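PDB 1VQ0: 33 kDa chaperonin from Thermotoga maritima, which probably acts as a redox-regulated molecular chaperone that protects thermally unfolding and oxidatively damaged proteins from irreversible aggregation. Local coordinates for residues H42-S45 against V51-R54; G58-T63 against A237-K242; N79-R84 against P102-P107. One frame throughout, in Å; residues are numbered along the deposited sequence.

Interaction 1: residues H42-S45 against V51-R54; sequences HALS and VLGR
Leu44 and Leu52 meet through one methyl group each, CD1 of Leu44 lying 3.9 Å from CD2 of Leu52. The two side chains cross at about a right angle, and of their atoms only these two come within 4.2 Å of each other. The backbones stay well apart, with 8.9 Å between Leu44 CA and Leu52 CA. The same Leu52 methyl also approaches the imidazole of His42, with CD2 of Leu52 4.3 Å from CD2 of His42, and it comes to the ring obliquely. One branch of Leu52 therefore serves both partners, and the contact is small, burying 94 Å² in all.

CG of Leu52 is anti to its backbone nitrogen (chi1 -173°), whereas in Leu44 it is anti to the carbonyl carbon (chi1 -59°); these two torsions bring Leu44 CD1 and Leu52 CD2 together. NE2 of His42, next to the ring carbon that Leu52 approaches, hydrogen-bonds to Gly97 O, which limits the rotation of the imidazole. The His42 side chain lies about 8 Å from the bound zinc ion without being a ligand.

Behind these residues stands a tight helix-to-helix turn. Ala43, with positive phi, is the C-prime residue of a Schellman motif that ends helix 32-42, and Ser45 is the N-cap of the next helix, its OG bonded to the backbone nitrogen of Ala48. Leu44 thus sits between a helix stop and a helix start, and folds back onto the helix that it precedes. Leu44 also packs on Pro102, while Leu52 rests on Val99 and His42 on Tyr98 of strand 94-99, placing the contact between helices 32-42 and 46-62 and the large mixed sheet.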
loop_
_atom_site.group_PDB
_atom_site.type_symbol
_atom_site.label_atom_id
_atom_site.label_comp_id
_atom_site.label_asym_id
_atom_site.label_seq_id
_atom_site.Cartn_x
_atom_site.Cartn_y
_atom_site.Cartn_z
ATOM N N HIS A 42 -24.857 13.833 -3.480
ATOM C CA HIS A 42 -24.205 13.489 -4.747
ATOM C C HIS A 42 -25.138 13.202 -5.900
ATOM O O HIS A 42 -24.659 12.930 -6.972
ATOM C CB HIS A 42 -23.354 12.240 -4.538
ATOM C CG HIS A 42 -22.162 12.457 -3.665
ATOM N ND1 HIS A 42 -21.157 13.355 -3.979
ATOM C CD2 HIS A 42 -21.786 11.845 -2.511
ATOM C CE1 HIS A 42 -20.211 13.273 -3.054
ATOM N NE2 HIS A 42 -20.568 12.370 -2.150
ATOM N N ALA A 43 -26.447 13.229 -5.668
ATOM C CA ALA A 43 -27.433 12.917 -6.692
ATOM C C ALA A 43 -27.081 11.593 -7.379
ATOM O O ALA A 43 -27.024 11.500 -8.621
ATOM C CB ALA A 43 -27.562 14.084 -7.715
ATOM N N LEU A 44 -26.848 10.576 -6.544
ATOM C CA LEU A 44 -26.450 9.244 -7.004
ATOM C C LEU A 44 -27.563 8.547 -7.765
ATOM O O LEU A 44 -28.711 8.618 -7.406
ATOM C CB LEU A 44 -26.028 8.350 -5.816
ATOM C CG LEU A 44 -24.857 8.821 -4.934
ATOM C CD1 LEU A 44 -24.609 7.836 -3.892
ATOM C CD2 LEU A 44 -23.562 9.073 -5.731
ATOM N N SER A 45 -27.189 7.828 -8.808
ATOM C CA SER A 45 -28.068 6.887 -9.471
ATOM C C SER A 45 -28.365 5.746 -8.514
ATOM O O SER A 45 -27.709 5.600 -7.463
ATOM C CB SER A 45 -27.346 6.346 -10.703
ATOM O OG SER A 45 -26.233 5.502 -10.325
ATOM N N VAL A 51 -23.399 0.896 -4.682
ATOM C CA VAL A 51 -21.945 0.716 -4.667
ATOM C C VAL A 51 -21.290 1.545 -3.549
ATOM O O VAL A 51 -20.559 1.022 -2.713
ATOM C CB VAL A 51 -21.307 1.110 -6.035
ATOM C CG1 VAL A 51 -19.778 0.916 -5.991
ATOM C CG2 VAL A 51 -21.852 0.258 -7.153
ATOM N N LEU A 52 -21.552 2.844 -3.560
ATOM C CA LEU A 52 -21.103 3.720 -2.490
ATOM C C LEU A 52 -21.653 3.336 -1.103
ATOM O O LEU A 52 -20.937 3.399 -0.136
ATOM C CB LEU A 52 -21.380 5.170 -2.814
ATOM C CG LEU A 52 -20.810 6.235 -1.837
ATOM C CD1 LEU A 52 -19.324 6.018 -1.532
ATOM C CD2 LEU A 52 -21.009 7.658 -2.314
ATOM N N GLY A 53 -22.930 2.965 -1.035
ATOM C CA GLY A 53 -23.555 2.577 0.212
ATOM C C GLY A 53 -22.838 1.392 0.851
ATOM O O GLY A 53 -22.555 1.381 2.038
ATOM N N ARG A 54 -22.511 0.400 0.058
ATOM C CA ARG A 54 -21.843 -0.744 0.581
ATOM C C ARG A 54 -20.479 -0.383 1.145
ATOM O O ARG A 54 -20.067 -0.920 2.203
ATOM C CB ARG A 54 -21.635 -1.786 -0.477
ATOM C CG ARG A 54 -22.888 -2.613 -0.874
ATOM C CD ARG A 54 -22.491 -3.900 -1.640
ATOM N NE ARG A 54 -23.630 -4.492 -2.321
ATOM C CZ ARG A 54 -23.553 -5.531 -3.151
ATOM N NH1 ARG A 54 -22.390 -6.094 -3.399
ATOM N NH2 ARG A 54 -24.634 -6.001 -3.746
#

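Interaction 2: residues G58-T63 against A237-K242; sequences GAALVT and AEIKYK
Ile239 sends one branch to Ala60 of helix 46-62 and the other to Thr63 just along the chain. The apolar part is its contact with Ala60: CG2 of Ile239 is anti to the backbone nitrogen and stops 4.3 Å from CB of Ala60. Its other branch carries CD1 to within 3.9 Å of Thr63 OG1, a van der Waals touch in which the two side chains cross obliquely. The backbones come closest at Ala60 and Ile239, whose CA atoms are 7.1 Å apart.

The hydrogen bond nearest the contact lies within 58-63. Thr63 OG1 donates to the carbonyl oxygen of Ala60 at 2.6 Å, in the carbonyl plane and with a C=O...OG1 angle of 150°. A chi1 of 48° brings the hydroxyl back over the preceding turn to make this bond. The oxygen of Ala60 is gripped twice, since Thr63 N also donates to it at 3.1 Å. The buried hydroxyl is thus satisfied while its surface lies against an isoleucine methyl.

Ile239 occupies the break in strand 235-241, which runs between strands 94-99 and 13-19; Ile14 of the latter touches both Ile239 and Thr63, and the three side chains meet where helix 46-62 packs on the sheet.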
loop_
_atom_site.group_PDB
_atom_site.type_symbol
_atom_site.label_atom_id
_atom_site.label_comp_id
_atom_site.label_asym_id
_atom_site.label_seq_id
_atom_site.Cartn_x
_atom_site.Cartn_y
_atom_site.Cartn_z
ATOM N N GLY A 58 -19.172 -0.575 4.983
ATOM C CA GLY A 58 -17.826 -1.116 5.240
ATOM C C GLY A 58 -17.012 -0.233 6.150
ATOM O O GLY A 58 -16.599 -0.662 7.209
ATOM N N ALA A 59 -16.778 1.001 5.723
ATOM C CA ALA A 59 -16.096 2.001 6.543
ATOM C C ALA A 59 -16.711 2.186 7.987
ATOM O O ALA A 59 -15.980 2.254 8.991
ATOM C CB ALA A 59 -16.008 3.321 5.783
ATOM N N ALA A 60 -18.035 2.264 8.062
ATOM C CA ALA A 60 -18.739 2.389 9.331
ATOM C C ALA A 60 -18.502 1.225 10.250
ATOM O O ALA A 60 -18.355 1.407 11.435
ATOM C CB ALA A 60 -20.195 2.517 9.115
ATOM N N LEU A 61 -18.494 0.023 9.687
ATOM C CA LEU A 61 -18.360 -1.183 10.503
ATOM C C LEU A 61 -17.051 -1.278 11.272
ATOM O O LEU A 61 -16.995 -1.941 12.330
ATOM C CB LEU A 61 -18.585 -2.441 9.649
ATOM C CG LEU A 61 -20.059 -2.704 9.293
ATOM C CD1 LEU A 61 -20.145 -3.794 8.261
ATOM C CD2 LEU A 61 -20.936 -3.090 10.443
ATOM N N VAL A 62 -15.995 -0.624 10.762
ATOM C CA VAL A 62 -14.657 -0.688 11.401
ATOM C C VAL A 62 -14.484 0.469 12.376
ATOM O O VAL A 62 -13.552 0.441 13.157
ATOM C CB VAL A 62 -13.457 -0.728 10.408
ATOM C CG1 VAL A 62 -13.579 -1.926 9.416
ATOM C CG2 VAL A 62 -13.416 0.522 9.591
ATOM N N THR A 63 -15.395 1.459 12.393
ATOM C CA THR A 63 -15.215 2.632 13.327
ATOM C C THR A 63 -14.904 2.328 14.786
ATOM O O THR A 63 -14.120 3.066 15.376
ATOM C CB THR A 63 -16.371 3.634 13.322
ATOM O OG1 THR A 63 -17.624 2.960 13.443
ATOM C CG2 THR A 63 -16.434 4.399 11.956
ATOM N N ALA A 237 -23.175 3.464 18.985
ATOM C CA ALA A 237 -22.866 4.841 18.653
ATOM C C ALA A 237 -23.685 5.282 17.439
ATOM O O ALA A 237 -24.164 4.485 16.662
ATOM C CB ALA A 237 -21.404 4.986 18.366
ATOM N N GLU A 238 -23.774 6.576 17.258
ATOM C CA GLU A 238 -24.483 7.170 16.122
ATOM C C GLU A 238 -23.508 7.391 14.990
ATOM O O GLU A 238 -22.452 7.998 15.175
ATOM C CB GLU A 238 -25.057 8.492 16.572
ATOM C CG GLU A 238 -26.106 9.133 15.700
ATOM C CD GLU A 238 -26.728 10.372 16.375
ATOM O OE1 GLU A 238 -26.745 10.438 17.635
ATOM O OE2 GLU A 238 -27.197 11.281 15.617
ATOM N N ILE A 239 -23.839 6.866 13.819
ATOM C CA ILE A 239 -23.017 7.090 12.585
ATOM C C ILE A 239 -23.607 8.294 11.882
ATOM O O ILE A 239 -24.841 8.345 11.719
ATOM C CB ILE A 239 -23.037 5.843 11.650
ATOM C CG1 ILE A 239 -22.523 4.609 12.403
ATOM C CG2 ILE A 239 -22.232 6.071 10.363
ATOM C CD1 ILE A 239 -21.049 4.653 12.777
ATOM N N LYS A 240 -22.777 9.279 11.534
ATOM C CA LYS A 240 -23.291 10.468 10.836
ATOM C C LYS A 240 -22.470 10.738 9.613
ATOM O O LYS A 240 -21.254 10.556 9.643
ATOM C CB LYS A 240 -23.227 11.760 11.699
ATOM C CG LYS A 240 -23.557 11.675 13.205
ATOM C CD LYS A 240 -24.905 12.203 13.587
ATOM C CE LYS A 240 -24.883 13.616 14.204
ATOM N NZ LYS A 240 -24.936 13.704 15.730
ATOM N N TYR A 241 -23.138 11.171 8.528
ATOM C CA TYR A 241 -22.425 11.693 7.387
ATOM C C TYR A 241 -21.792 13.012 7.839
ATOM O O TYR A 241 -22.480 13.890 8.367
ATOM C CB TYR A 241 -23.347 11.895 6.161
ATOM C CG TYR A 241 -22.611 11.907 4.857
ATOM C CD1 TYR A 241 -22.019 13.055 4.400
ATOM C CD2 TYR A 241 -22.424 10.740 4.147
ATOM C CE1 TYR A 241 -21.296 13.056 3.227
ATOM C CE2 TYR A 241 -21.696 10.711 2.987
ATOM C CZ TYR A 241 -21.141 11.880 2.522
ATOM O OH TYR A 241 -20.416 11.870 1.352
ATOM N N LYS A 242 -20.489 13.170 7.632
ATOM C CA LYS A 242 -19.860 14.437 7.952
ATOM C C LYS A 242 -18.615 14.703 7.122
ATOM O O LYS A 242 -17.824 13.821 6.903
ATOM C CB LYS A 242 -19.521 14.508 9.443
ATOM C CG LYS A 242 -19.553 15.939 9.969
ATOM C CD LYS A 242 -18.962 16.042 11.368
ATOM C CE LYS A 242 -18.495 17.475 11.651
ATOM N NZ LYS A 242 -18.732 17.807 13.066
#

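Interaction 3: residues N79-R84 against P102-P107; sequences NGPIRR and PKVELP
Val104 holds its CG1 between the backbone nitrogen and the carbonyl carbon (chi1 67°) and its CG2 anti to the nitrogen, which points CG1 to the Ile82 side chain and CG2 chiefly to Pro81. CG1 lies 3.8 Å from CD1 of Ile82 and equally near its CG1, against the outer end of the longer isoleucine branch. CG2 is 3.8 Å from CG of the Pro81 ring and also passes Ile82 N. In both pairs the side chains cross at about a right angle. Ile82 has a chi1 of -146°, away from the staggered values, which suggests some strain in this side chain.

Beyond Val104, Leu106 adds a third apolar touch. Its CD2 points at CG of the Pro81 ring, 4.2 Å away. CG of Pro81 consequently sits at the junction between Val104 and Leu106.

The residues of 79-84 owe their placing to a type I beta turn from Gly80 to Arg83, with Pro81 and Ile82 at its two central positions. The closing bond, from Arg83 N to Gly80 O, is weak. The bond from Arg84 N to Ile82 O, 2.9 Å, with positive phi at Arg83, makes a classic gamma turn leading into strand 84-90. Helix 46-62 backs the contact, Val51 touching Ile82 while Leu47 and Ala48 touch Val104.

The CA atoms of Ile82 and Val104 approach to 5.9 Å, yet the segments are joined by aliphatic contacts alone. Burial runs from Ile82 and Val104, both enclosed, outward to Pro81 at the surface. The cohesion between the two segments is therefore hydrophobic, while backbone polar groups of the turn find partners beside it, Pro81 O at Asn101 ND2 and the backbone of Ile82 at that of Ala119.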
loop_
_atom_site.group_PDB
_atom_site.type_symbol
_atom_site.label_atom_id
_atom_site.label_comp_id
_atom_site.label_asym_id
_atom_site.label_seq_id
_atom_site.Cartn_x
_atom_site.Cartn_y
_atom_site.Cartn_z
ATOM N N ASN A 79 -11.633 -0.954 -13.521
ATOM C CA ASN A 79 -11.899 -0.576 -14.894
ATOM C C ASN A 79 -13.400 -0.620 -15.330
ATOM O O ASN A 79 -13.687 -0.419 -16.477
ATOM C CB ASN A 79 -11.028 -1.394 -15.879
ATOM C CG ASN A 79 -11.433 -2.860 -15.962
ATOM O OD1 ASN A 79 -12.362 -3.297 -15.291
ATOM N ND2 ASN A 79 -10.673 -3.644 -16.748
ATOM N N GLY A 80 -14.316 -0.921 -14.425
ATOM C CA GLY A 80 -15.714 -0.776 -14.711
ATOM C C GLY A 80 -16.118 0.685 -14.812
ATOM O O GLY A 80 -15.314 1.549 -14.516
ATOM N N PRO A 81 -17.366 0.934 -15.211
ATOM C CA PRO A 81 -17.827 2.287 -15.563
ATOM C C PRO A 81 -18.006 3.232 -14.380
ATOM O O PRO A 81 -18.085 4.445 -14.601
ATOM C CB PRO A 81 -19.139 2.019 -16.341
ATOM C CG PRO A 81 -19.683 0.724 -15.794
ATOM C CD PRO A 81 -18.407 -0.076 -15.481
ATOM N N ILE A 82 -18.087 2.698 -13.137
ATOM C CA ILE A 82 -17.997 3.563 -11.951
ATOM C C ILE A 82 -16.587 4.127 -11.613
ATOM O O ILE A 82 -16.498 5.194 -11.025
ATOM C CB ILE A 82 -18.660 2.957 -10.695
ATOM C CG1 ILE A 82 -19.279 4.088 -9.832
ATOM C CG2 ILE A 82 -17.678 2.090 -9.910
ATOM C CD1 ILE A 82 -20.257 3.628 -8.669
ATOM N N ARG A 83 -15.542 3.370 -11.977
ATOM C CA ARG A 83 -14.126 3.761 -11.979
ATOM C C ARG A 83 -13.454 3.757 -10.619
ATOM O O ARG A 83 -12.380 3.170 -10.437
ATOM C CB ARG A 83 -13.901 5.097 -12.685
ATOM C CG ARG A 83 -14.465 5.176 -14.093
ATOM C CD ARG A 83 -13.827 6.253 -15.046
ATOM N NE ARG A 83 -13.643 7.608 -14.490
ATOM C CZ ARG A 83 -14.589 8.560 -14.384
ATOM N NH1 ARG A 83 -15.867 8.342 -14.743
ATOM N NH2 ARG A 83 -14.248 9.742 -13.862
ATOM N N ARG A 84 -14.087 4.432 -9.667
ATOM C CA ARG A 84 -13.539 4.598 -8.333
ATOM C C ARG A 84 -14.626 4.780 -7.274
ATOM O O ARG A 84 -15.614 5.464 -7.509
ATOM C CB ARG A 84 -12.602 5.825 -8.256
ATOM C CG ARG A 84 -11.504 5.597 -7.214
ATOM C CD ARG A 84 -10.410 6.548 -7.328
ATOM N NE ARG A 84 -9.268 6.281 -6.445
ATOM C CZ ARG A 84 -8.117 6.972 -6.524
ATOM N NH1 ARG A 84 -7.964 7.937 -7.410
ATOM N NH2 ARG A 84 -7.110 6.731 -5.734
ATOM N N PRO A 102 -21.031 9.201 -10.537
ATOM C CA PRO A 102 -22.278 9.162 -9.782
ATOM C C PRO A 102 -23.534 8.767 -10.570
ATOM O O PRO A 102 -24.521 8.399 -9.961
ATOM C CB PRO A 102 -22.444 10.623 -9.245
ATOM C CG PRO A 102 -21.457 11.469 -9.907
ATOM C CD PRO A 102 -20.432 10.548 -10.553
ATOM N N LYS A 103 -23.503 8.893 -11.896
ATOM C CA LYS A 103 -24.665 8.614 -12.764
ATOM C C LYS A 103 -24.604 7.220 -13.423
ATOM O O LYS A 103 -25.398 6.912 -14.290
ATOM C CB LYS A 103 -24.754 9.690 -13.864
ATOM C CG LYS A 103 -25.296 11.032 -13.444
ATOM C CD LYS A 103 -25.557 11.232 -11.950
ATOM C CE LYS A 103 -26.201 12.626 -11.623
ATOM N NZ LYS A 103 -27.674 12.548 -11.587
ATOM N N VAL A 104 -23.644 6.400 -13.028
ATOM C CA VAL A 104 -23.451 5.104 -13.654
ATOM C C VAL A 104 -24.743 4.257 -13.614
ATOM O O VAL A 104 -25.450 4.211 -12.587
ATOM C CB VAL A 104 -22.296 4.323 -12.952
ATOM C CG1 VAL A 104 -22.672 3.955 -11.539
ATOM C CG2 VAL A 104 -21.945 3.070 -13.767
ATOM N N GLU A 105 -25.031 3.605 -14.744
ATOM C CA GLU A 105 -26.119 2.650 -14.881
ATOM C C GLU A 105 -25.608 1.415 -15.608
ATOM O O GLU A 105 -24.757 1.501 -16.471
ATOM C CB GLU A 105 -27.232 3.215 -15.737
ATOM C CG GLU A 105 -27.959 4.430 -15.195
ATOM C CD GLU A 105 -29.030 4.954 -16.197
ATOM O OE1 GLU A 105 -29.180 4.426 -17.340
ATOM O OE2 GLU A 105 -29.721 5.917 -15.839
ATOM N N LEU A 106 -26.194 0.277 -15.304
ATOM C CA LEU A 106 -25.875 -1.000 -15.961
ATOM C C LEU A 106 -27.145 -1.863 -15.870
ATOM O O LEU A 106 -28.000 -1.595 -15.006
ATOM C CB LEU A 106 -24.780 -1.714 -15.139
ATOM C CG LEU A 106 -23.312 -1.353 -15.367
ATOM C CD1 LEU A 106 -22.428 -2.238 -14.508
ATOM C CD2 LEU A 106 -23.011 -1.562 -16.823
ATOM N N PRO A 107 -27.288 -2.885 -16.712
ATOM C CA PRO A 107 -28.340 -3.868 -16.519
ATOM C C PRO A 107 -28.182 -4.539 -15.151
ATOM O O PRO A 107 -27.083 -4.569 -14.570
ATOM C CB PRO A 107 -28.057 -4.899 -17.626
ATOM C CG PRO A 107 -27.334 -4.051 -18.747
ATOM C CD PRO A 107 -26.454 -3.194 -17.900
#

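Interactions 1 and 2 both use helix 46-62, with their centres 16 Å apart, and they meet where His42 NE2 packs against Tyr241 OH. Interaction 3 lies beside interaction 1, 11 Å between centres: Ser45 OG is probably hydrogen-bonded to Val104 O and Ser45 N to Pro102 O. Interactions 2 and 3 do not touch; their centres are about 24 Å apart and their nearest atoms about 11 Å. Along the chain interaction 1 closes first, and interaction 3 falls between the two halves of interaction 2. Interactions 1 and 2 pack two parts of helix 46-62 near the large mixed sheet, and interaction 3 joins two loops beside the same helix. Strand 235-241 leads into the zinc ligands Cys243 and Cys245.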